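Side-chain contacts in PA0821 (Pseudomonas aeruginosa, PDB 7DRG), which probably acts as a type VI secretion immunity protein (antitoxin) that neutralises a putative effector carrying a VRR-NUC nuclease domain: residues B[165-170]-B[267-272]; B[225-230]-B[234-239]; B[281-286]-B[342-347]. All blocks are in the same frame, centred on the assembly; numbering follows the deposited sequence.

Contact 1. Residues B[165-170]-B[267-272]; sequences LFIDFA and GVVIQA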
loop_
_atom_site.group_PDB
_atom_site.type_symbol
_atom_site.label_atom_id
_atom_site.label_comp_id
_atom_site.label_asym_id
_atom_site.label_seq_id
_atom_site.Cartn_x
_atom_site.Cartn_y
_atom_site.Cartn_z
ATOM N N LEU B 165 7.551 21.951 -22.820
ATOM C CA LEU B 165 8.340 20.870 -23.408
ATOM C C LEU B 165 7.437 19.795 -23.995
ATOM O O LEU B 165 7.668 19.316 -25.111
ATOM C CB LEU B 165 9.278 20.251 -22.365
ATOM C CG LEU B 165 10.401 21.099 -21.778
ATOM C CD1 LEU B 165 11.161 20.276 -20.740
ATOM C CD2 LEU B 165 11.340 21.606 -22.870
ATOM N N PHE B 166 6.409 19.384 -23.243
ATOM C CA PHE B 166 5.549 18.299 -23.707
ATOM C C PHE B 166 4.868 18.664 -25.022
ATOM O O PHE B 166 4.817 17.848 -25.952
ATOM C CB PHE B 166 4.519 17.943 -22.626
ATOM C CG PHE B 166 3.815 16.643 -22.871
ATOM C CD1 PHE B 166 4.402 15.447 -22.491
ATOM C CD2 PHE B 166 2.568 16.611 -23.476
ATOM C CE1 PHE B 166 3.754 14.246 -22.723
ATOM C CE2 PHE B 166 1.921 15.415 -23.704
ATOM C CZ PHE B 166 2.517 14.229 -23.321
ATOM N N ILE B 167 4.365 19.894 -25.127
ATOM C CA ILE B 167 3.737 20.332 -26.370
ATOM C C ILE B 167 4.772 20.457 -27.483
ATOM O O ILE B 167 4.535 20.027 -28.616
ATOM C CB ILE B 167 2.986 21.655 -26.147
ATOM C CG1 ILE B 167 1.986 21.532 -24.992
ATOM C CG2 ILE B 167 2.305 22.092 -27.436
ATOM C CD1 ILE B 167 1.053 20.359 -25.105
ATOM N N ASP B 168 5.925 21.065 -27.188
ATOM C CA ASP B 168 6.967 21.215 -28.201
ATOM C C ASP B 168 7.420 19.862 -28.726
ATOM O O ASP B 168 7.630 19.696 -29.934
ATOM C CB ASP B 168 8.164 21.979 -27.635
ATOM C CG ASP B 168 7.905 23.481 -27.522
ATOM O OD1 ASP B 168 6.822 23.934 -27.929
ATOM O OD2 ASP B 168 8.785 24.208 -27.010
ATOM N N PHE B 169 7.570 18.878 -27.832
ATOM C CA PHE B 169 8.025 17.560 -28.267
ATOM C C PHE B 169 6.952 16.863 -29.096
ATOM O O PHE B 169 7.258 16.208 -30.100
ATOM C CB PHE B 169 8.387 16.671 -27.063
ATOM C CG PHE B 169 9.551 17.158 -26.229
ATOM C CD1 PHE B 169 10.249 18.310 -26.538
ATOM C CD2 PHE B 169 9.950 16.418 -25.117
ATOM C CE1 PHE B 169 11.304 18.736 -25.757
ATOM C CE2 PHE B 169 11.007 16.837 -24.330
ATOM C CZ PHE B 169 11.691 17.987 -24.649
ATOM N N ALA B 170 5.691 16.977 -28.675
ATOM C CA ALA B 170 4.601 16.387 -29.443
ATOM C C ALA B 170 4.565 16.963 -30.846
ATOM O O ALA B 170 4.360 16.237 -31.827
ATOM C CB ALA B 170 3.270 16.634 -28.735
ATOM N N GLY B 267 -2.664 15.952 -33.967
ATOM C CA GLY B 267 -3.269 15.390 -32.778
ATOM C C GLY B 267 -3.545 16.501 -31.795
ATOM O O GLY B 267 -3.415 17.686 -32.117
ATOM N N VAL B 268 -3.911 16.107 -30.577
ATOM C CA VAL B 268 -4.230 17.069 -29.532
ATOM C C VAL B 268 -3.634 16.588 -28.215
ATOM O O VAL B 268 -3.532 15.383 -27.961
ATOM C CB VAL B 268 -5.758 17.286 -29.414
ATOM C CG1 VAL B 268 -6.465 16.015 -28.963
ATOM C CG2 VAL B 268 -6.079 18.460 -28.488
ATOM N N VAL B 269 -3.201 17.541 -27.393
ATOM C CA VAL B 269 -2.873 17.286 -25.994
ATOM C C VAL B 269 -3.974 17.891 -25.137
ATOM O O VAL B 269 -4.338 19.063 -25.309
ATOM C CB VAL B 269 -1.502 17.859 -25.598
ATOM C CG1 VAL B 269 -1.283 17.697 -24.076
ATOM C CG2 VAL B 269 -0.399 17.162 -26.357
ATOM N N ILE B 270 -4.507 17.094 -24.225
ATOM C CA ILE B 270 -5.531 17.527 -23.281
ATOM C C ILE B 270 -4.861 17.750 -21.935
ATOM O O ILE B 270 -4.124 16.883 -21.458
ATOM C CB ILE B 270 -6.655 16.486 -23.165
ATOM C CG1 ILE B 270 -7.232 16.169 -24.544
ATOM C CG2 ILE B 270 -7.745 16.969 -22.197
ATOM C CD1 ILE B 270 -8.234 15.043 -24.546
ATOM N N GLN B 271 -5.103 18.912 -21.330
ATOM C CA GLN B 271 -4.620 19.219 -19.989
ATOM C C GLN B 271 -5.794 19.090 -19.027
ATOM O O GLN B 271 -6.791 19.805 -19.165
ATOM C CB GLN B 271 -4.014 20.624 -19.928
ATOM C CG GLN B 271 -3.641 21.066 -18.509
ATOM C CD GLN B 271 -3.060 22.474 -18.455
ATOM O OE1 GLN B 271 -2.651 23.032 -19.478
ATOM N NE2 GLN B 271 -3.004 23.046 -17.258
ATOM N N ALA B 272 -5.683 18.173 -18.069
ATOM C CA ALA B 272 -6.769 17.896 -17.128
ATOM C C ALA B 272 -6.445 18.558 -15.794
ATOM O O ALA B 272 -5.862 17.940 -14.907
ATOM C CB ALA B 272 -6.968 16.391 -16.963
#

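Contact 2. Residues B[225-230]-B[234-239]; sequences TRIKTV and TLLNNE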
loop_
_atom_site.group_PDB
_atom_site.type_symbol
_atom_site.label_atom_id
_atom_site.label_comp_id
_atom_site.label_asym_id
_atom_site.label_seq_id
_atom_site.Cartn_x
_atom_site.Cartn_y
_atom_site.Cartn_z
ATOM N N THR B 225 -5.584 0.352 -31.668
ATOM C CA THR B 225 -5.517 1.814 -31.734
ATOM C C THR B 225 -6.207 2.380 -30.495
ATOM O O THR B 225 -7.343 2.863 -30.529
ATOM C CB THR B 225 -6.150 2.319 -33.022
ATOM O OG1 THR B 225 -5.547 1.645 -34.133
ATOM C CG2 THR B 225 -5.941 3.816 -33.172
ATOM N N ARG B 226 -5.498 2.297 -29.368
ATOM C CA ARG B 226 -6.070 2.585 -28.059
ATOM C C ARG B 226 -5.021 3.291 -27.209
ATOM O O ARG B 226 -3.891 3.511 -27.650
ATOM C CB ARG B 226 -6.572 1.297 -27.398
ATOM C CG ARG B 226 -7.715 0.663 -28.174
ATOM C CD ARG B 226 -8.456 -0.390 -27.398
ATOM N NE ARG B 226 -9.730 -0.672 -28.052
ATOM C CZ ARG B 226 -10.816 -1.093 -27.417
ATOM N NH1 ARG B 226 -10.781 -1.284 -26.105
ATOM N NH2 ARG B 226 -11.934 -1.316 -28.093
ATOM N N ILE B 227 -5.399 3.666 -25.981
ATOM C CA ILE B 227 -4.484 4.339 -25.065
ATOM C C ILE B 227 -4.400 3.584 -23.746
ATOM O O ILE B 227 -5.330 2.881 -23.335
ATOM C CB ILE B 227 -4.881 5.808 -24.791
ATOM C CG1 ILE B 227 -6.268 5.889 -24.144
ATOM C CG2 ILE B 227 -4.804 6.636 -26.067
ATOM C CD1 ILE B 227 -6.637 7.286 -23.698
ATOM N N LYS B 228 -3.263 3.755 -23.071
ATOM C CA LYS B 228 -3.044 3.114 -21.781
ATOM C C LYS B 228 -3.786 3.833 -20.666
ATOM O O LYS B 228 -4.444 3.198 -19.832
ATOM C CB LYS B 228 -1.546 3.081 -21.479
ATOM C CG LYS B 228 -1.186 2.504 -20.115
ATOM C CD LYS B 228 0.234 2.925 -19.772
ATOM C CE LYS B 228 0.613 2.566 -18.351
ATOM N NZ LYS B 228 1.962 3.115 -18.017
ATOM N N THR B 229 -3.678 5.156 -20.620
ATOM C CA THR B 229 -4.174 5.892 -19.470
ATOM C C THR B 229 -4.305 7.362 -19.827
ATOM O O THR B 229 -3.653 7.862 -20.750
ATOM C CB THR B 229 -3.241 5.741 -18.260
ATOM O OG1 THR B 229 -3.822 6.391 -17.123
ATOM C CG2 THR B 229 -1.885 6.385 -18.550
ATOM N N VAL B 230 -5.163 8.038 -19.078
ATOM C CA VAL B 230 -5.151 9.490 -19.024
ATOM C C VAL B 230 -4.285 9.913 -17.842
ATOM O O VAL B 230 -4.024 9.135 -16.920
ATOM C CB VAL B 230 -6.579 10.066 -18.913
ATOM C CG1 VAL B 230 -7.497 9.419 -19.940
ATOM C CG2 VAL B 230 -7.132 9.864 -17.498
ATOM N N THR B 234 -2.735 14.316 -21.630
ATOM C CA THR B 234 -3.080 13.135 -22.407
ATOM C C THR B 234 -2.960 13.483 -23.879
ATOM O O THR B 234 -3.542 14.474 -24.321
ATOM C CB THR B 234 -4.499 12.664 -22.083
ATOM O OG1 THR B 234 -4.623 12.512 -20.662
ATOM C CG2 THR B 234 -4.772 11.315 -22.742
ATOM N N LEU B 235 -2.205 12.682 -24.634
ATOM C CA LEU B 235 -1.965 12.941 -26.051
ATOM C C LEU B 235 -2.697 11.905 -26.896
ATOM O O LEU B 235 -2.513 10.700 -26.704
ATOM C CB LEU B 235 -0.464 12.931 -26.373
ATOM C CG LEU B 235 -0.089 13.308 -27.817
ATOM C CD1 LEU B 235 1.272 13.933 -27.837
ATOM C CD2 LEU B 235 -0.086 12.086 -28.730
ATOM N N LEU B 236 -3.494 12.380 -27.852
ATOM C CA LEU B 236 -4.167 11.530 -28.825
ATOM C C LEU B 236 -3.753 11.966 -30.220
ATOM O O LEU B 236 -3.858 13.150 -30.544
ATOM C CB LEU B 236 -5.688 11.640 -28.712
ATOM C CG LEU B 236 -6.335 11.495 -27.335
ATOM C CD1 LEU B 236 -7.834 11.691 -27.466
ATOM C CD2 LEU B 236 -6.026 10.139 -26.716
ATOM N N ASN B 237 -3.306 11.020 -31.044
ATOM C CA ASN B 237 -3.132 11.370 -32.449
ATOM C C ASN B 237 -4.505 11.488 -33.111
ATOM O O ASN B 237 -5.541 11.187 -32.515
ATOM C CB ASN B 237 -2.224 10.362 -33.167
ATOM C CG ASN B 237 -2.841 8.976 -33.305
ATOM O OD1 ASN B 237 -3.830 8.638 -32.651
ATOM N ND2 ASN B 237 -2.232 8.155 -34.160
ATOM N N ASN B 238 -4.519 11.978 -34.355
ATOM C CA ASN B 238 -5.805 12.254 -34.984
ATOM C C ASN B 238 -6.661 11.000 -35.108
ATOM O O ASN B 238 -7.888 11.078 -34.988
ATOM C CB ASN B 238 -5.605 12.907 -36.350
ATOM C CG ASN B 238 -5.378 14.409 -36.247
ATOM O OD1 ASN B 238 -5.731 15.034 -35.246
ATOM N ND2 ASN B 238 -4.802 14.995 -37.290
ATOM N N GLU B 239 -6.047 9.833 -35.315
ATOM C CA GLU B 239 -6.852 8.621 -35.422
ATOM C C GLU B 239 -7.528 8.285 -34.093
ATOM O O GLU B 239 -8.716 7.948 -34.060
ATOM C CB GLU B 239 -6.012 7.444 -35.911
ATOM C CG GLU B 239 -6.831 6.163 -35.951
ATOM C CD GLU B 239 -6.190 5.050 -36.747
ATOM O OE1 GLU B 239 -4.950 5.058 -36.901
ATOM O OE2 GLU B 239 -6.938 4.164 -37.215
HETATM O O HOH W 1 -6.746 1.460 -36.342
#

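Contact 3. Residues B[281-286]-B[342-347]; sequences DAEDSR and CDKLLS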
loop_
_atom_site.group_PDB
_atom_site.type_symbol
_atom_site.label_atom_id
_atom_site.label_comp_id
_atom_site.label_asym_id
_atom_site.label_seq_id
_atom_site.Cartn_x
_atom_site.Cartn_y
_atom_site.Cartn_z
ATOM N N ASP B 281 -9.420 13.592 -2.633
ATOM C CA ASP B 281 -9.693 14.251 -1.365
ATOM C C ASP B 281 -9.964 13.181 -0.313
ATOM O O ASP B 281 -9.787 11.983 -0.552
ATOM C CB ASP B 281 -10.855 15.247 -1.515
ATOM C CG ASP B 281 -12.112 14.612 -2.100
ATOM O OD1 ASP B 281 -12.299 13.384 -1.964
ATOM O OD2 ASP B 281 -12.921 15.352 -2.704
ATOM N N ALA B 282 -10.415 13.624 0.864
ATOM C CA ALA B 282 -10.710 12.687 1.942
ATOM C C ALA B 282 -11.820 11.719 1.556
ATOM O O ALA B 282 -11.824 10.566 2.005
ATOM C CB ALA B 282 -11.086 13.451 3.210
ATOM N N GLU B 283 -12.755 12.157 0.711
ATOM C CA GLU B 283 -13.889 11.315 0.350
ATOM C C GLU B 283 -13.518 10.284 -0.708
ATOM O O GLU B 283 -13.929 9.121 -0.616
ATOM C CB GLU B 283 -15.046 12.188 -0.135
ATOM C CG GLU B 283 -15.505 13.207 0.892
ATOM C CD GLU B 283 -15.697 14.587 0.298
ATOM O OE1 GLU B 283 -15.799 14.690 -0.943
ATOM O OE2 GLU B 283 -15.742 15.568 1.072
ATOM N N ASP B 284 -12.739 10.683 -1.712
ATOM C CA ASP B 284 -12.418 9.805 -2.828
ATOM C C ASP B 284 -10.995 10.090 -3.287
ATOM O O ASP B 284 -10.641 11.248 -3.523
ATOM C CB ASP B 284 -13.411 10.012 -3.978
ATOM C CG ASP B 284 -13.444 8.844 -4.937
ATOM O OD1 ASP B 284 -12.382 8.492 -5.494
ATOM O OD2 ASP B 284 -14.534 8.267 -5.124
ATOM N N SER B 285 -10.186 9.036 -3.410
ATOM C CA SER B 285 -8.784 9.192 -3.783
ATOM C C SER B 285 -8.574 9.481 -5.266
ATOM O O SER B 285 -7.437 9.753 -5.667
ATOM C CB SER B 285 -8.008 7.935 -3.410
ATOM O OG SER B 285 -8.486 6.838 -4.164
ATOM N N ARG B 286 -9.616 9.412 -6.086
ATOM C CA ARG B 286 -9.481 9.638 -7.528
ATOM C C ARG B 286 -9.568 11.130 -7.846
ATOM O O ARG B 286 -10.534 11.788 -7.433
ATOM C CB ARG B 286 -10.565 8.882 -8.286
ATOM C CG ARG B 286 -10.522 7.377 -8.054
ATOM C CD ARG B 286 -11.813 6.663 -8.494
ATOM N NE ARG B 286 -12.937 6.945 -7.596
ATOM C CZ ARG B 286 -14.090 6.274 -7.616
ATOM N NH1 ARG B 286 -14.264 5.282 -8.483
ATOM N NH2 ARG B 286 -15.072 6.585 -6.770
ATOM N N CYS B 342 -18.753 16.482 -11.807
ATOM C CA CYS B 342 -18.748 17.830 -12.372
ATOM C C CYS B 342 -18.887 18.886 -11.284
ATOM O O CYS B 342 -18.254 19.947 -11.354
ATOM C CB CYS B 342 -19.883 17.990 -13.386
ATOM S SG CYS B 342 -19.855 16.817 -14.760
ATOM N N ASP B 343 -19.743 18.629 -10.290
ATOM C CA ASP B 343 -19.915 19.583 -9.197
ATOM C C ASP B 343 -18.660 19.665 -8.340
ATOM O O ASP B 343 -18.269 20.755 -7.902
ATOM C CB ASP B 343 -21.113 19.194 -8.330
ATOM C CG ASP B 343 -22.452 19.454 -9.008
ATOM O OD1 ASP B 343 -22.541 20.363 -9.858
ATOM O OD2 ASP B 343 -23.427 18.748 -8.666
ATOM N N LYS B 344 -18.015 18.523 -8.092
ATOM C CA LYS B 344 -16.798 18.522 -7.289
ATOM C C LYS B 344 -15.685 19.294 -7.990
ATOM O O LYS B 344 -14.928 20.032 -7.345
ATOM C CB LYS B 344 -16.368 17.082 -6.999
ATOM C CG LYS B 344 -15.368 16.964 -5.865
ATOM C CD LYS B 344 -15.638 15.755 -4.975
ATOM C CE LYS B 344 -15.284 14.453 -5.665
ATOM N NZ LYS B 344 -14.695 13.476 -4.706
ATOM N N LEU B 345 -15.583 19.141 -9.313
ATOM C CA LEU B 345 -14.626 19.909 -10.101
ATOM C C LEU B 345 -14.778 21.408 -9.854
ATOM O O LEU B 345 -13.812 22.096 -9.510
ATOM C CB LEU B 345 -14.815 19.586 -11.586
ATOM C CG LEU B 345 -13.854 20.182 -12.617
ATOM C CD1 LEU B 345 -12.547 19.406 -12.644
ATOM C CD2 LEU B 345 -14.485 20.216 -14.005
ATOM N N LEU B 346 -15.993 21.930 -10.014
ATOM C CA LEU B 346 -16.174 23.378 -9.974
ATOM C C LEU B 346 -16.046 23.943 -8.563
ATOM O O LEU B 346 -15.614 25.089 -8.398
ATOM C CB LEU B 346 -17.532 23.755 -10.565
ATOM C CG LEU B 346 -17.802 23.263 -11.985
ATOM C CD1 LEU B 346 -19.055 23.917 -12.532
ATOM C CD2 LEU B 346 -16.612 23.543 -12.892
ATOM N N SER B 347 -16.410 23.174 -7.540
ATOM C CA SER B 347 -16.410 23.720 -6.190
ATOM C C SER B 347 -15.063 23.599 -5.493
ATOM O O SER B 347 -14.726 24.455 -4.667
ATOM C CB SER B 347 -17.485 23.034 -5.338
ATOM O OG SER B 347 -17.191 21.663 -5.139
HETATM O O HOH W 2 -11.840 13.075 -5.413
#

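Contact 1. Residues B[165-170]-B[267-272]
Ala170 N donates to Phe166 O at 3.0 Å, a helical bond between two residues one turn apart, whose side chains both meet Val269. No hydrogen bond crosses the contact; its chemistry is wholly apolar. Ile167 makes the tightest approach: CG1 is anti to the carbonyl carbon (chi1 -55°) and the chain folds at chi2 (-52°), which brings CD1 to 3.6 Å from Val269 CB. CD1 also lies 3.7 Å from both Val269 CG1 and Val269 CG2, so the methyl sits over the fork of the isopropyl group. Phe166 turns the edge of its ring to Val269. Its CE2 meets both methyls, Val269 CG2 at 3.9 Å and Val269 CG1 at 4.0 Å, with CG2 near the ring plane. Ala170 CB adds a looser contact, 4.4 Å from Val269 CG2. The segment axes approach to 9.8 Å and run nearly antiparallel, at 168°, as expected of a helix laid along a strand. Strand 267-272 is flanked by 233-237 and 259-264, and helix 161-173 spans all three: Phe166 reaches Leu233, Ala170 reaches Leu235 and Ile167 reaches Tyr262, while Leu165 and Phe169 pack against helix 52-69.

Contact 2. Residues B[225-230]-B[234-239]
The chain doubles back between Thr225-Val230 and Thr234-Glu239, whose end-to-end directions differ by 162°, and the CA atoms of Val230 and Thr234 lie 5.4 Å apart while those of Ile227 and Leu236 are 8.1 Å apart. The loop before strand 233-237 thus folds back over that strand, and helix 288-297 packs on Val230 and Thr234 through Leu293. Near the turn, Thr234 OG1 lies 3.6 Å from Val230 CB, alongside the base of the side chain; the same oxygen accepts from the backbone N of Ser231, a bond within the turn that helps hold the hydroxyl's position. Farther along, Ile227 meets the end of Leu236. Its chi1 of 61° puts CG2 anti to the carbonyl carbon, and CG2 makes the closer approach to Leu236 CD2, at 3.8 Å, with CD1 behind it. At the far end Thr225 and Glu239 cross at about a right angle, Thr225 CG2 resting 3.7 Å from Glu239 CG. One water joins their polar ends, 2.5 Å from Thr225 OG1, and donates to Glu239 OE2 at 2.8 Å. Glu239 belongs to helix 238-243, N-capped by Asn237 through OD1 to Arg240 N. With no direct hydrogen bond between the segments, the buried part coheres by van der Waals contact, and polar linkage passes through water at the solvent-exposed end, where the Glu239 carboxylate can probably stay charged.

Contact 3. Residues B[281-286]-B[342-347]
Lys344 reaches from helix 338-348 to Asp281, in the loop leading to helix 288-297, by a chain that leaves CB with CG anti to the backbone N (chi1 -163°) and then bends at each later torsion. CD is the first atom to arrive, 3.6 Å from Asp281 OD2, and CE follows at 3.9 Å from the same oxygen. The ammonium nitrogen NZ then donates to Asp281 OD2 at 3.3 Å, a rather long salt bridge that meets the oxygen on its syn side, 21° out of the carboxylate plane. NZ also lies 3.8 Å from Asp284 CB and donates to a water 3.0 Å away, which in turn donates to the carbonyl oxygens of Asp284 and Arg286. Glu283 passes in the opposite direction; its OE1 stays 4.1 Å from Lys344 NZ, too far for a salt bridge. A cation-pi contact with Trp341 gives the ammonium another partner. Its own aspartates help order the receiving loop, as does the backbone bond from Asp281 N to Asp284 O. Asp281 OD1 accepts Asp284 N at 2.7 Å in an Asx motif, and Asp284 OD1 takes both Arg286 N, in an Asx turn, and Arg286 NE, at 2.7 Å, with the carboxylate at the guanidinium edge. Thus OD1 of Asp281 holds the loop backbone while OD2 takes the Lys344 bond, and the nearby acidic groups probably favour the protonated lysine, although the bridge's length and surface setting suggest a modest electrostatic tie.

Overall arrangement
Contacts 1 and 2 are buried and share a sheet: strands 267-272 and 233-237 are antiparallel neighbours, with Ile270 N probably bonded to Thr234 O at 2.8 Å and Val268 N to Leu236 O at 3.0 Å. Contact 1 is purely apolar, whereas contact 2 grades from apolar to water-bridged toward solvent. Contact 3 stands apart at the surface, its centre about 25 Å from the centres of the other two, and ties a loop to helix 338-348 by charge and water. The two buried contacts are thus mainly apolar, the surface one ionic and water-mediated.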